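Local structure of Rho GTPase activating protein 15 (Homo sapiens, 3BYI) at residues I15-F20 with K68-V73; S22-V27 with P141-T146; A95-F100 with I173-T178. The protein stimulates, through the RhoGAP domain present here, GTP hydrolysis by Rho-type GTPases such as Rac1, turning them to the inactive GDP-bound state. All blocks are in the same frame, centred on the assembly; numbering follows the deposited sequence.

Contact 1. Residues I15-F20 with K68-V73; sequences IKDQIF and KLRFIV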
loop_
_atom_site.group_PDB
_atom_site.type_symbol
_atom_site.label_atom_id
_atom_site.label_comp_id
_atom_site.label_asym_id
_atom_site.label_seq_id
_atom_site.Cartn_x
_atom_site.Cartn_y
_atom_site.Cartn_z
ATOM N N ILE A 15 13.899 17.361 -12.726
ATOM C CA ILE A 15 13.001 16.659 -11.796
ATOM C C ILE A 15 12.053 15.779 -12.595
ATOM O O ILE A 15 11.151 16.271 -13.257
ATOM C CB ILE A 15 12.154 17.623 -10.948
ATOM C CG1 ILE A 15 13.033 18.427 -9.998
ATOM C CG2 ILE A 15 11.143 16.868 -10.102
ATOM C CD1 ILE A 15 12.230 19.342 -9.081
ATOM N N LYS A 16 12.269 14.474 -12.515
ATOM C CA LYS A 16 11.511 13.500 -13.286
ATOM C C LYS A 16 10.063 13.340 -12.834
ATOM O O LYS A 16 9.184 13.263 -13.681
ATOM C CB LYS A 16 12.213 12.132 -13.242
ATOM C CG LYS A 16 13.216 11.865 -14.364
ATOM C CD LYS A 16 13.765 10.428 -14.281
ATOM C CE LYS A 16 14.054 9.857 -15.650
ATOM N NZ LYS A 16 15.252 8.977 -15.633
ATOM N N ASP A 17 9.828 13.266 -11.517
ATOM C CA ASP A 17 8.495 12.911 -10.942
ATOM C C ASP A 17 7.921 11.631 -11.547
ATOM O O ASP A 17 6.714 11.515 -11.805
ATOM C CB ASP A 17 7.477 14.032 -11.114
ATOM C CG ASP A 17 7.324 14.893 -9.889
ATOM O OD1 ASP A 17 7.481 14.389 -8.775
ATOM O OD2 ASP A 17 6.992 16.084 -10.056
ATOM N N GLN A 18 8.804 10.664 -11.743
ATOM C CA GLN A 18 8.525 9.513 -12.572
ATOM C C GLN A 18 7.552 8.501 -11.933
ATOM O O GLN A 18 6.686 7.999 -12.630
ATOM C CB GLN A 18 9.850 8.837 -12.934
ATOM C CG GLN A 18 9.738 7.884 -14.106
ATOM C CD GLN A 18 9.272 8.570 -15.374
ATOM O OE1 GLN A 18 9.897 9.516 -15.834
ATOM N NE2 GLN A 18 8.164 8.099 -15.939
ATOM N N ILE A 19 7.692 8.220 -10.629
ATOM C CA ILE A 19 7.033 7.055 -9.996
ATOM C C ILE A 19 5.833 7.440 -9.147
ATOM O O ILE A 19 4.737 6.890 -9.297
ATOM C CB ILE A 19 8.015 6.235 -9.107
ATOM C CG1 ILE A 19 9.286 5.830 -9.877
ATOM C CG2 ILE A 19 7.335 4.986 -8.562
ATOM C CD1 ILE A 19 9.041 4.947 -11.061
ATOM N N PHE A 20 6.056 8.347 -8.206
ATOM C CA PHE A 20 5.015 8.702 -7.252
ATOM C C PHE A 20 4.007 9.563 -8.008
ATOM O O PHE A 20 4.411 10.438 -8.781
ATOM C CB PHE A 20 5.580 9.448 -6.055
ATOM C CG PHE A 20 6.231 8.561 -5.018
ATOM C CD1 PHE A 20 7.375 7.826 -5.318
ATOM C CD2 PHE A 20 5.731 8.498 -3.726
ATOM C CE1 PHE A 20 7.989 7.006 -4.330
ATOM C CE2 PHE A 20 6.374 7.692 -2.743
ATOM C CZ PHE A 20 7.489 6.962 -3.067
ATOM N N LYS A 68 12.758 12.823 0.982
ATOM C CA LYS A 68 14.020 12.594 0.248
ATOM C C LYS A 68 14.087 11.214 -0.376
ATOM O O LYS A 68 14.676 11.039 -1.440
ATOM C CB LYS A 68 15.240 12.663 1.160
ATOM C CG LYS A 68 15.548 13.992 1.741
ATOM C CD LYS A 68 16.668 13.903 2.738
ATOM C CE LYS A 68 17.151 15.292 3.122
ATOM N NZ LYS A 68 17.993 15.204 4.344
ATOM N N LEU A 69 13.543 10.220 0.325
ATOM C CA LEU A 69 13.432 8.855 -0.218
ATOM C C LEU A 69 12.588 8.872 -1.500
ATOM O O LEU A 69 12.995 8.346 -2.545
ATOM C CB LEU A 69 12.781 7.911 0.802
ATOM C CG LEU A 69 13.143 6.413 0.733
ATOM C CD1 LEU A 69 12.356 5.575 1.794
ATOM C CD2 LEU A 69 12.992 5.813 -0.646
ATOM N N ARG A 70 11.416 9.482 -1.411
ATOM C CA ARG A 70 10.519 9.673 -2.564
ATOM C C ARG A 70 11.216 10.370 -3.728
ATOM O O ARG A 70 11.073 9.973 -4.887
ATOM C CB ARG A 70 9.329 10.500 -2.131
ATOM C CG ARG A 70 8.399 10.940 -3.224
ATOM C CD ARG A 70 7.317 11.725 -2.593
ATOM N NE ARG A 70 6.341 12.225 -3.519
ATOM C CZ ARG A 70 6.550 13.261 -4.329
ATOM N NH1 ARG A 70 7.700 13.898 -4.321
ATOM N NH2 ARG A 70 5.595 13.673 -5.141
ATOM N N PHE A 71 11.986 11.404 -3.414
ATOM C CA PHE A 71 12.669 12.164 -4.455
ATOM C C PHE A 71 13.688 11.315 -5.209
ATOM O O PHE A 71 13.760 11.320 -6.441
ATOM C CB PHE A 71 13.419 13.348 -3.867
ATOM C CG PHE A 71 14.102 14.191 -4.911
ATOM C CD1 PHE A 71 13.413 15.232 -5.534
ATOM C CD2 PHE A 71 15.409 13.923 -5.305
ATOM C CE1 PHE A 71 14.012 16.011 -6.511
ATOM C CE2 PHE A 71 16.039 14.717 -6.282
ATOM C CZ PHE A 71 15.331 15.758 -6.886
ATOM N N ILE A 72 14.524 10.622 -4.442
ATOM C CA ILE A 72 15.520 9.715 -5.013
ATOM C C ILE A 72 14.839 8.684 -5.931
ATOM O O ILE A 72 15.299 8.395 -7.031
ATOM C CB ILE A 72 16.353 9.005 -3.901
ATOM C CG1 ILE A 72 17.399 9.978 -3.311
ATOM C CG2 ILE A 72 16.991 7.760 -4.431
ATOM C CD1 ILE A 72 18.086 9.444 -2.002
ATOM N N VAL A 73 13.718 8.140 -5.483
ATOM C CA VAL A 73 12.986 7.148 -6.279
ATOM C C VAL A 73 12.394 7.775 -7.560
ATOM O O VAL A 73 12.430 7.169 -8.652
ATOM C CB VAL A 73 11.844 6.484 -5.452
ATOM C CG1 VAL A 73 10.914 5.620 -6.338
ATOM C CG2 VAL A 73 12.417 5.643 -4.306
#
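Arg70 lies across the ring of Phe20, and its chain can be followed outward from the helix. Arg70 CB stands 4.1 Å from Phe20 CZ, at the far end of the ring. Arg70 CG, anti to the backbone N (chi1 172°), sits over the centre of one face, 3.6 Å from the Phe20 ring centroid and 11° off the normal, a CH-pi contact. CD and then NE pass above Phe20 CD2, the chain being extended as far as NE. The guanidinium, tilted 62° from the ring plane, carries NH2 into a salt bridge with Glu102; Asp17 OD1 is 4.2 Å from Arg70 NH2, well out of the guanidinium plane, so no N-H points at it and any attraction is probably one of charge alone. Val73 takes the ring's edge, its CG1 in plane and 3.8 Å from Phe20 CE1. Val73 CG1 also meets Ile19 CG1 at 3.9 Å. Farther out, Ile15 CG1 approaches the edge of the Phe71 ring at 4.4 Å from CE1. No hydrogen bond joins the two ranges, although Asn74 OD1, just past 68-73, accepts from the backbone N of Ile19 and Phe20. An irregular segment thus packs through CH-pi and apolar contacts against helix 63-74 of the all-helical RhoGAP fold.

Contact 2. Residues S22-V27 with P141-T146; sequences SHLHKV and PPNRDT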
loop_
_atom_site.group_PDB
_atom_site.type_symbol
_atom_site.label_atom_id
_atom_site.label_comp_id
_atom_site.label_asym_id
_atom_site.label_seq_id
_atom_site.Cartn_x
_atom_site.Cartn_y
_atom_site.Cartn_z
ATOM N N SER A 22 1.906 8.429 -10.301
ATOM C CA SER A 22 1.528 7.770 -11.555
ATOM C C SER A 22 0.617 6.601 -11.214
ATOM O O SER A 22 0.776 5.968 -10.164
ATOM C CB SER A 22 2.759 7.257 -12.331
ATOM O OG SER A 22 3.647 8.301 -12.695
ATOM N N HIS A 23 -0.309 6.291 -12.125
ATOM C CA HIS A 23 -1.176 5.127 -11.986
ATOM C C HIS A 23 -0.338 3.884 -11.784
ATOM O O HIS A 23 0.709 3.735 -12.413
ATOM C CB HIS A 23 -2.068 4.916 -13.239
ATOM C CG HIS A 23 -3.334 4.152 -12.943
ATOM N ND1 HIS A 23 -3.404 2.772 -12.958
ATOM C CD2 HIS A 23 -4.559 4.583 -12.562
ATOM C CE1 HIS A 23 -4.628 2.394 -12.641
ATOM N NE2 HIS A 23 -5.349 3.473 -12.396
ATOM N N LEU A 24 -0.816 2.985 -10.930
ATOM C CA LEU A 24 -0.198 1.668 -10.731
ATOM C C LEU A 24 0.099 1.009 -12.090
ATOM O O LEU A 24 1.143 0.428 -12.292
ATOM C CB LEU A 24 -1.128 0.776 -9.872
ATOM C CG LEU A 24 -0.611 -0.640 -9.528
ATOM C CD1 LEU A 24 0.653 -0.580 -8.657
ATOM C CD2 LEU A 24 -1.701 -1.464 -8.905
ATOM N N HIS A 25 -0.822 1.164 -13.035
ATOM C CA HIS A 25 -0.737 0.519 -14.347
ATOM C C HIS A 25 0.358 1.074 -15.223
ATOM O O HIS A 25 0.979 0.324 -15.971
ATOM C CB HIS A 25 -2.073 0.601 -15.060
ATOM C CG HIS A 25 -3.160 -0.135 -14.335
ATOM N ND1 HIS A 25 -4.361 -0.463 -14.919
ATOM C CD2 HIS A 25 -3.205 -0.639 -13.081
ATOM C CE1 HIS A 25 -5.113 -1.111 -14.053
ATOM N NE2 HIS A 25 -4.435 -1.225 -12.924
ATOM N N LYS A 26 0.623 2.366 -15.081
ATOM C CA LYS A 26 1.729 3.002 -15.777
ATOM C C LYS A 26 3.061 2.667 -15.130
ATOM O O LYS A 26 4.046 2.467 -15.830
ATOM C CB LYS A 26 1.540 4.524 -15.842
ATOM C CG LYS A 26 0.375 4.964 -16.737
ATOM C CD LYS A 26 0.806 6.060 -17.726
ATOM N N VAL A 27 3.108 2.620 -13.791
ATOM C CA VAL A 27 4.374 2.261 -13.113
ATOM C C VAL A 27 4.788 0.852 -13.540
ATOM O O VAL A 27 5.947 0.615 -13.915
ATOM C CB VAL A 27 4.283 2.378 -11.583
ATOM C CG1 VAL A 27 5.506 1.715 -10.897
ATOM C CG2 VAL A 27 4.100 3.871 -11.188
ATOM N N PRO A 141 -4.290 -7.318 -13.393
ATOM C CA PRO A 141 -3.220 -8.049 -12.687
ATOM C C PRO A 141 -2.294 -7.206 -11.780
ATOM O O PRO A 141 -1.855 -7.701 -10.753
ATOM C CB PRO A 141 -2.427 -8.709 -13.827
ATOM C CG PRO A 141 -3.398 -8.767 -14.976
ATOM C CD PRO A 141 -4.317 -7.607 -14.836
ATOM N N PRO A 142 -1.963 -5.961 -12.174
ATOM C CA PRO A 142 -1.174 -5.186 -11.219
ATOM C C PRO A 142 -1.832 -4.971 -9.876
ATOM O O PRO A 142 -1.139 -4.942 -8.872
ATOM C CB PRO A 142 -0.943 -3.848 -11.948
ATOM C CG PRO A 142 -1.139 -4.163 -13.390
ATOM C CD PRO A 142 -2.182 -5.221 -13.430
ATOM N N ASN A 143 -3.155 -4.844 -9.840
ATOM C CA ASN A 143 -3.860 -4.589 -8.561
ATOM C C ASN A 143 -3.941 -5.866 -7.730
ATOM O O ASN A 143 -3.638 -5.861 -6.570
ATOM C CB ASN A 143 -5.268 -3.998 -8.812
ATOM C CG ASN A 143 -5.230 -2.717 -9.621
ATOM O OD1 ASN A 143 -4.942 -2.731 -10.820
ATOM N ND2 ASN A 143 -5.526 -1.597 -8.968
ATOM N N ARG A 144 -4.342 -6.959 -8.363
ATOM C CA ARG A 144 -4.344 -8.267 -7.731
ATOM C C ARG A 144 -2.946 -8.693 -7.244
ATOM O O ARG A 144 -2.801 -9.147 -6.130
ATOM C CB ARG A 144 -4.849 -9.319 -8.720
ATOM C CG ARG A 144 -4.649 -10.754 -8.190
ATOM C CD ARG A 144 -5.369 -11.809 -8.994
ATOM N NE ARG A 144 -4.884 -11.848 -10.349
ATOM C CZ ARG A 144 -5.487 -11.295 -11.398
ATOM N NH1 ARG A 144 -6.639 -10.634 -11.296
ATOM N NH2 ARG A 144 -4.916 -11.410 -12.570
ATOM N N ASP A 145 -1.935 -8.629 -8.118
ATOM C CA ASP A 145 -0.613 -9.093 -7.742
ATOM C C ASP A 145 0.045 -8.236 -6.662
ATOM O O ASP A 145 0.770 -8.756 -5.814
ATOM C CB ASP A 145 0.320 -9.168 -8.946
ATOM C CG ASP A 145 -0.073 -10.231 -9.926
ATOM O OD1 ASP A 145 -1.003 -11.033 -9.651
ATOM O OD2 ASP A 145 0.551 -10.244 -11.000
ATOM N N THR A 146 -0.180 -6.929 -6.722
ATOM C CA THR A 146 0.304 -6.012 -5.673
ATOM C C THR A 146 -0.434 -6.231 -4.305
ATOM O O THR A 146 0.183 -6.195 -3.226
ATOM C CB THR A 146 0.213 -4.569 -6.192
ATOM O OG1 THR A 146 1.021 -4.494 -7.357
ATOM C CG2 THR A 146 0.706 -3.487 -5.179
#
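One hydrogen bond links His25 and Asn143 across this contact. His25 NE2 donates to Asn143 OD1 at 2.6 Å with an N-H...O angle of 162°; the oxygen is in the imidazole plane and receives the proton on a lone pair in its own carbonyl plane. Ring and amide planes are 79° apart, so the ring points its N-H at an amide turned almost perpendicular to it. The other end of the amide is also held, ND2 donating to Leu107 O, and the two bonds together fix which way the amide faces. An alanine in place of Asn143 would probably leave His25 NE2 and the carbonyl of Leu107 without these mates and the imidazole freer to turn.

The His25 ring is also placed from within its own segment. His23, the N-cap of helix 24-31, accepts from His25 N at its ND1 over 3.0 Å, and its CE1 rests over the centre of one face of the His25 ring. His23 NE2 is in turn hydrogen-bonded to Glu105.

The apolar part belongs to Leu24, whose branch swings away from its own backbone N (chi1 -178°) and carries both methyls toward helix 141-159. Leu24 CD2 lies 3.9 Å from Pro142 CB and 3.8 Å from Asn143 CG, while Leu24 CD1 is 4.1 Å from Thr146 OG1. Pro142 CB also comes within 4.1 Å of His25 CD2.

The first turns of helices 24-31 and 141-159 thus meet here, with Pro36, just before helix 37-49, touching both Leu24 and Thr146.

Contact 3. Residues A95-F100 with I173-T178; sequences ALKMFF and IVFGPT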
loop_
_atom_site.group_PDB
_atom_site.type_symbol
_atom_site.label_atom_id
_atom_site.label_comp_id
_atom_site.label_asym_id
_atom_site.label_seq_id
_atom_site.Cartn_x
_atom_site.Cartn_y
_atom_site.Cartn_z
ATOM N N ALA A 95 7.210 5.641 3.494
ATOM C CA ALA A 95 7.380 5.858 2.068
ATOM C C ALA A 95 6.533 4.871 1.281
ATOM O O ALA A 95 5.923 5.235 0.276
ATOM C CB ALA A 95 8.911 5.774 1.678
ATOM N N LEU A 96 6.446 3.631 1.748
ATOM C CA LEU A 96 5.550 2.645 1.126
ATOM C C LEU A 96 4.111 3.139 1.171
ATOM O O LEU A 96 3.442 3.177 0.147
ATOM C CB LEU A 96 5.624 1.286 1.826
ATOM C CG LEU A 96 4.957 0.131 1.067
ATOM C CD1 LEU A 96 5.504 0.112 -0.366
ATOM C CD2 LEU A 96 5.185 -1.273 1.791
ATOM N N LYS A 97 3.655 3.572 2.343
ATOM C CA LYS A 97 2.288 4.045 2.484
ATOM C C LYS A 97 2.017 5.276 1.642
ATOM O O LYS A 97 0.943 5.409 1.065
ATOM C CB LYS A 97 1.962 4.339 3.951
ATOM C CG LYS A 97 1.815 3.085 4.839
ATOM C CD LYS A 97 1.379 3.469 6.246
ATOM C CE LYS A 97 2.422 4.296 7.004
ATOM N NZ LYS A 97 1.950 4.578 8.367
ATOM N N MET A 98 2.991 6.180 1.606
ATOM C CA MET A 98 2.913 7.392 0.778
ATOM C C MET A 98 2.769 7.053 -0.710
ATOM O O MET A 98 2.062 7.757 -1.430
ATOM C CB MET A 98 4.163 8.281 0.978
ATOM C CG MET A 98 4.133 9.547 0.165
ATOM S SD MET A 98 5.486 10.704 0.446
ATOM C CE MET A 98 4.916 11.407 2.012
ATOM N N PHE A 99 3.453 6.003 -1.154
ATOM C CA PHE A 99 3.333 5.512 -2.524
ATOM C C PHE A 99 1.893 5.137 -2.800
ATOM O O PHE A 99 1.298 5.605 -3.765
ATOM C CB PHE A 99 4.284 4.327 -2.781
ATOM C CG PHE A 99 4.092 3.672 -4.133
ATOM C CD1 PHE A 99 4.664 4.234 -5.279
ATOM C CD2 PHE A 99 3.327 2.513 -4.258
ATOM C CE1 PHE A 99 4.484 3.657 -6.485
ATOM C CE2 PHE A 99 3.111 1.923 -5.505
ATOM C CZ PHE A 99 3.700 2.460 -6.603
ATOM N N PHE A 100 1.302 4.333 -1.923
ATOM C CA PHE A 100 -0.082 3.922 -2.123
ATOM C C PHE A 100 -1.084 5.082 -2.026
ATOM O O PHE A 100 -2.074 5.136 -2.775
ATOM C CB PHE A 100 -0.448 2.808 -1.171
ATOM C CG PHE A 100 0.149 1.487 -1.556
ATOM C CD1 PHE A 100 1.197 0.939 -0.819
ATOM C CD2 PHE A 100 -0.311 0.815 -2.674
ATOM C CE1 PHE A 100 1.760 -0.263 -1.194
ATOM C CE2 PHE A 100 0.217 -0.399 -3.038
ATOM C CZ PHE A 100 1.256 -0.943 -2.301
ATOM N N ILE A 173 -6.746 -0.428 10.294
ATOM C CA ILE A 173 -6.893 1.016 10.535
ATOM C C ILE A 173 -5.923 1.820 9.676
ATOM O O ILE A 173 -6.286 2.905 9.191
ATOM C CB ILE A 173 -6.690 1.374 12.063
ATOM C CG1 ILE A 173 -7.898 0.901 12.895
ATOM C CG2 ILE A 173 -6.495 2.913 12.266
ATOM C CD1 ILE A 173 -7.631 0.807 14.415
ATOM N N VAL A 174 -4.703 1.300 9.524
ATOM C CA VAL A 174 -3.659 1.921 8.711
ATOM C C VAL A 174 -3.959 1.748 7.231
ATOM O O VAL A 174 -3.989 2.727 6.498
ATOM C CB VAL A 174 -2.249 1.354 9.048
ATOM C CG1 VAL A 174 -1.183 1.907 8.096
ATOM C CG2 VAL A 174 -1.875 1.698 10.488
ATOM N N PHE A 175 -4.228 0.515 6.815
ATOM C CA PHE A 175 -4.267 0.180 5.384
ATOM C C PHE A 175 -5.620 0.347 4.720
ATOM O O PHE A 175 -5.690 0.390 3.500
ATOM C CB PHE A 175 -3.658 -1.218 5.136
ATOM C CG PHE A 175 -2.188 -1.214 5.220
ATOM C CD1 PHE A 175 -1.540 -1.570 6.395
ATOM C CD2 PHE A 175 -1.435 -0.730 4.163
ATOM C CE1 PHE A 175 -0.168 -1.505 6.454
ATOM C CE2 PHE A 175 -0.083 -0.637 4.233
ATOM C CZ PHE A 175 0.556 -1.043 5.373
ATOM N N GLY A 176 -6.674 0.441 5.523
ATOM C CA GLY A 176 -8.005 0.681 5.007
ATOM C C GLY A 176 -8.069 1.943 4.187
ATOM O O GLY A 176 -8.361 1.899 3.009
ATOM N N PRO A 177 -7.799 3.080 4.827
ATOM C CA PRO A 177 -7.743 4.353 4.128
ATOM C C PRO A 177 -6.643 4.426 3.054
ATOM O O PRO A 177 -6.836 5.090 2.054
ATOM C CB PRO A 177 -7.457 5.358 5.259
ATOM C CG PRO A 177 -7.805 4.663 6.510
ATOM C CD PRO A 177 -7.585 3.222 6.274
ATOM N N THR A 178 -5.505 3.774 3.299
ATOM C CA THR A 178 -4.352 3.811 2.399
ATOM C C THR A 178 -4.645 3.104 1.054
ATOM O O THR A 178 -4.215 3.566 0.015
ATOM C CB THR A 178 -3.095 3.194 3.151
ATOM O OG1 THR A 178 -2.677 4.078 4.207
ATOM C CG2 THR A 178 -1.926 2.963 2.263
HETATM O O HOH W 1 -3.748 3.117 -2.485
#
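Lys97 and Val174 make the closest approach between the two helices, Lys97 CD to Val174 CG1 at 3.5 Å, with the side chains crossing at about a right angle. A bend at chi3 (-65°) turns the lysine chain, and its NZ ends in a hydrogen bond to Tyr57 O; the methylenes supply the apolar contact while the charged end is satisfied beyond it. Lys97 CG is also 4.2 Å from Phe175 CE2. One turn on, Thr178 CG2 packs against Phe100 CB at 3.7 Å and reaches Lys97 O at 4.0 Å.

A single water completes this shell, donating to both Phe100 O and Thr178 O, each 2.6 Å from it, and so bridges two backbone carbonyls.

The second shell sets these groups. The Thr178 rotamer (chi1 -69°) turns OG1 back to donate to Val174 O at 3.0 Å and puts CG2 on Phe100 CB; OG1 also has a weak hydrogen bond with Arg101 NH2. Tyr57, whose backbone O accepts from Lys97 NZ, has its ring edge-to-face with that of Phe175. Its neighbour Arg58, predicted to be the arginine finger, has its side chain about 4 Å from that of Val174.

The short segments run roughly parallel, 30° apart with axes 10.3 Å from each other; helix 37-49 packs on helix 89-102, and helix 189-205 touches helix 168-180 at Ile173 and Pro177.

From the N terminus, the segment following helix 6-12 is met first by helix 63-74, so contact 1 closes a loop that takes in helices 24-31 and 37-49. Contact 2 opens inside that loop and closes only at helix 141-159; the two therefore cross, and they touch where Ile19 O meets Val27 CG2. Contact 3 opens after contact 1 has closed, on the next helix, 89-102, and ends at helix 168-180, crossing contact 2. Thr146 CG2 against Phe100 CE2 joins those two, while Phe20 and Ile19 against Phe99 join contacts 1 and 3. Helix 89-102 thus ties the N-terminal segment to the later helices.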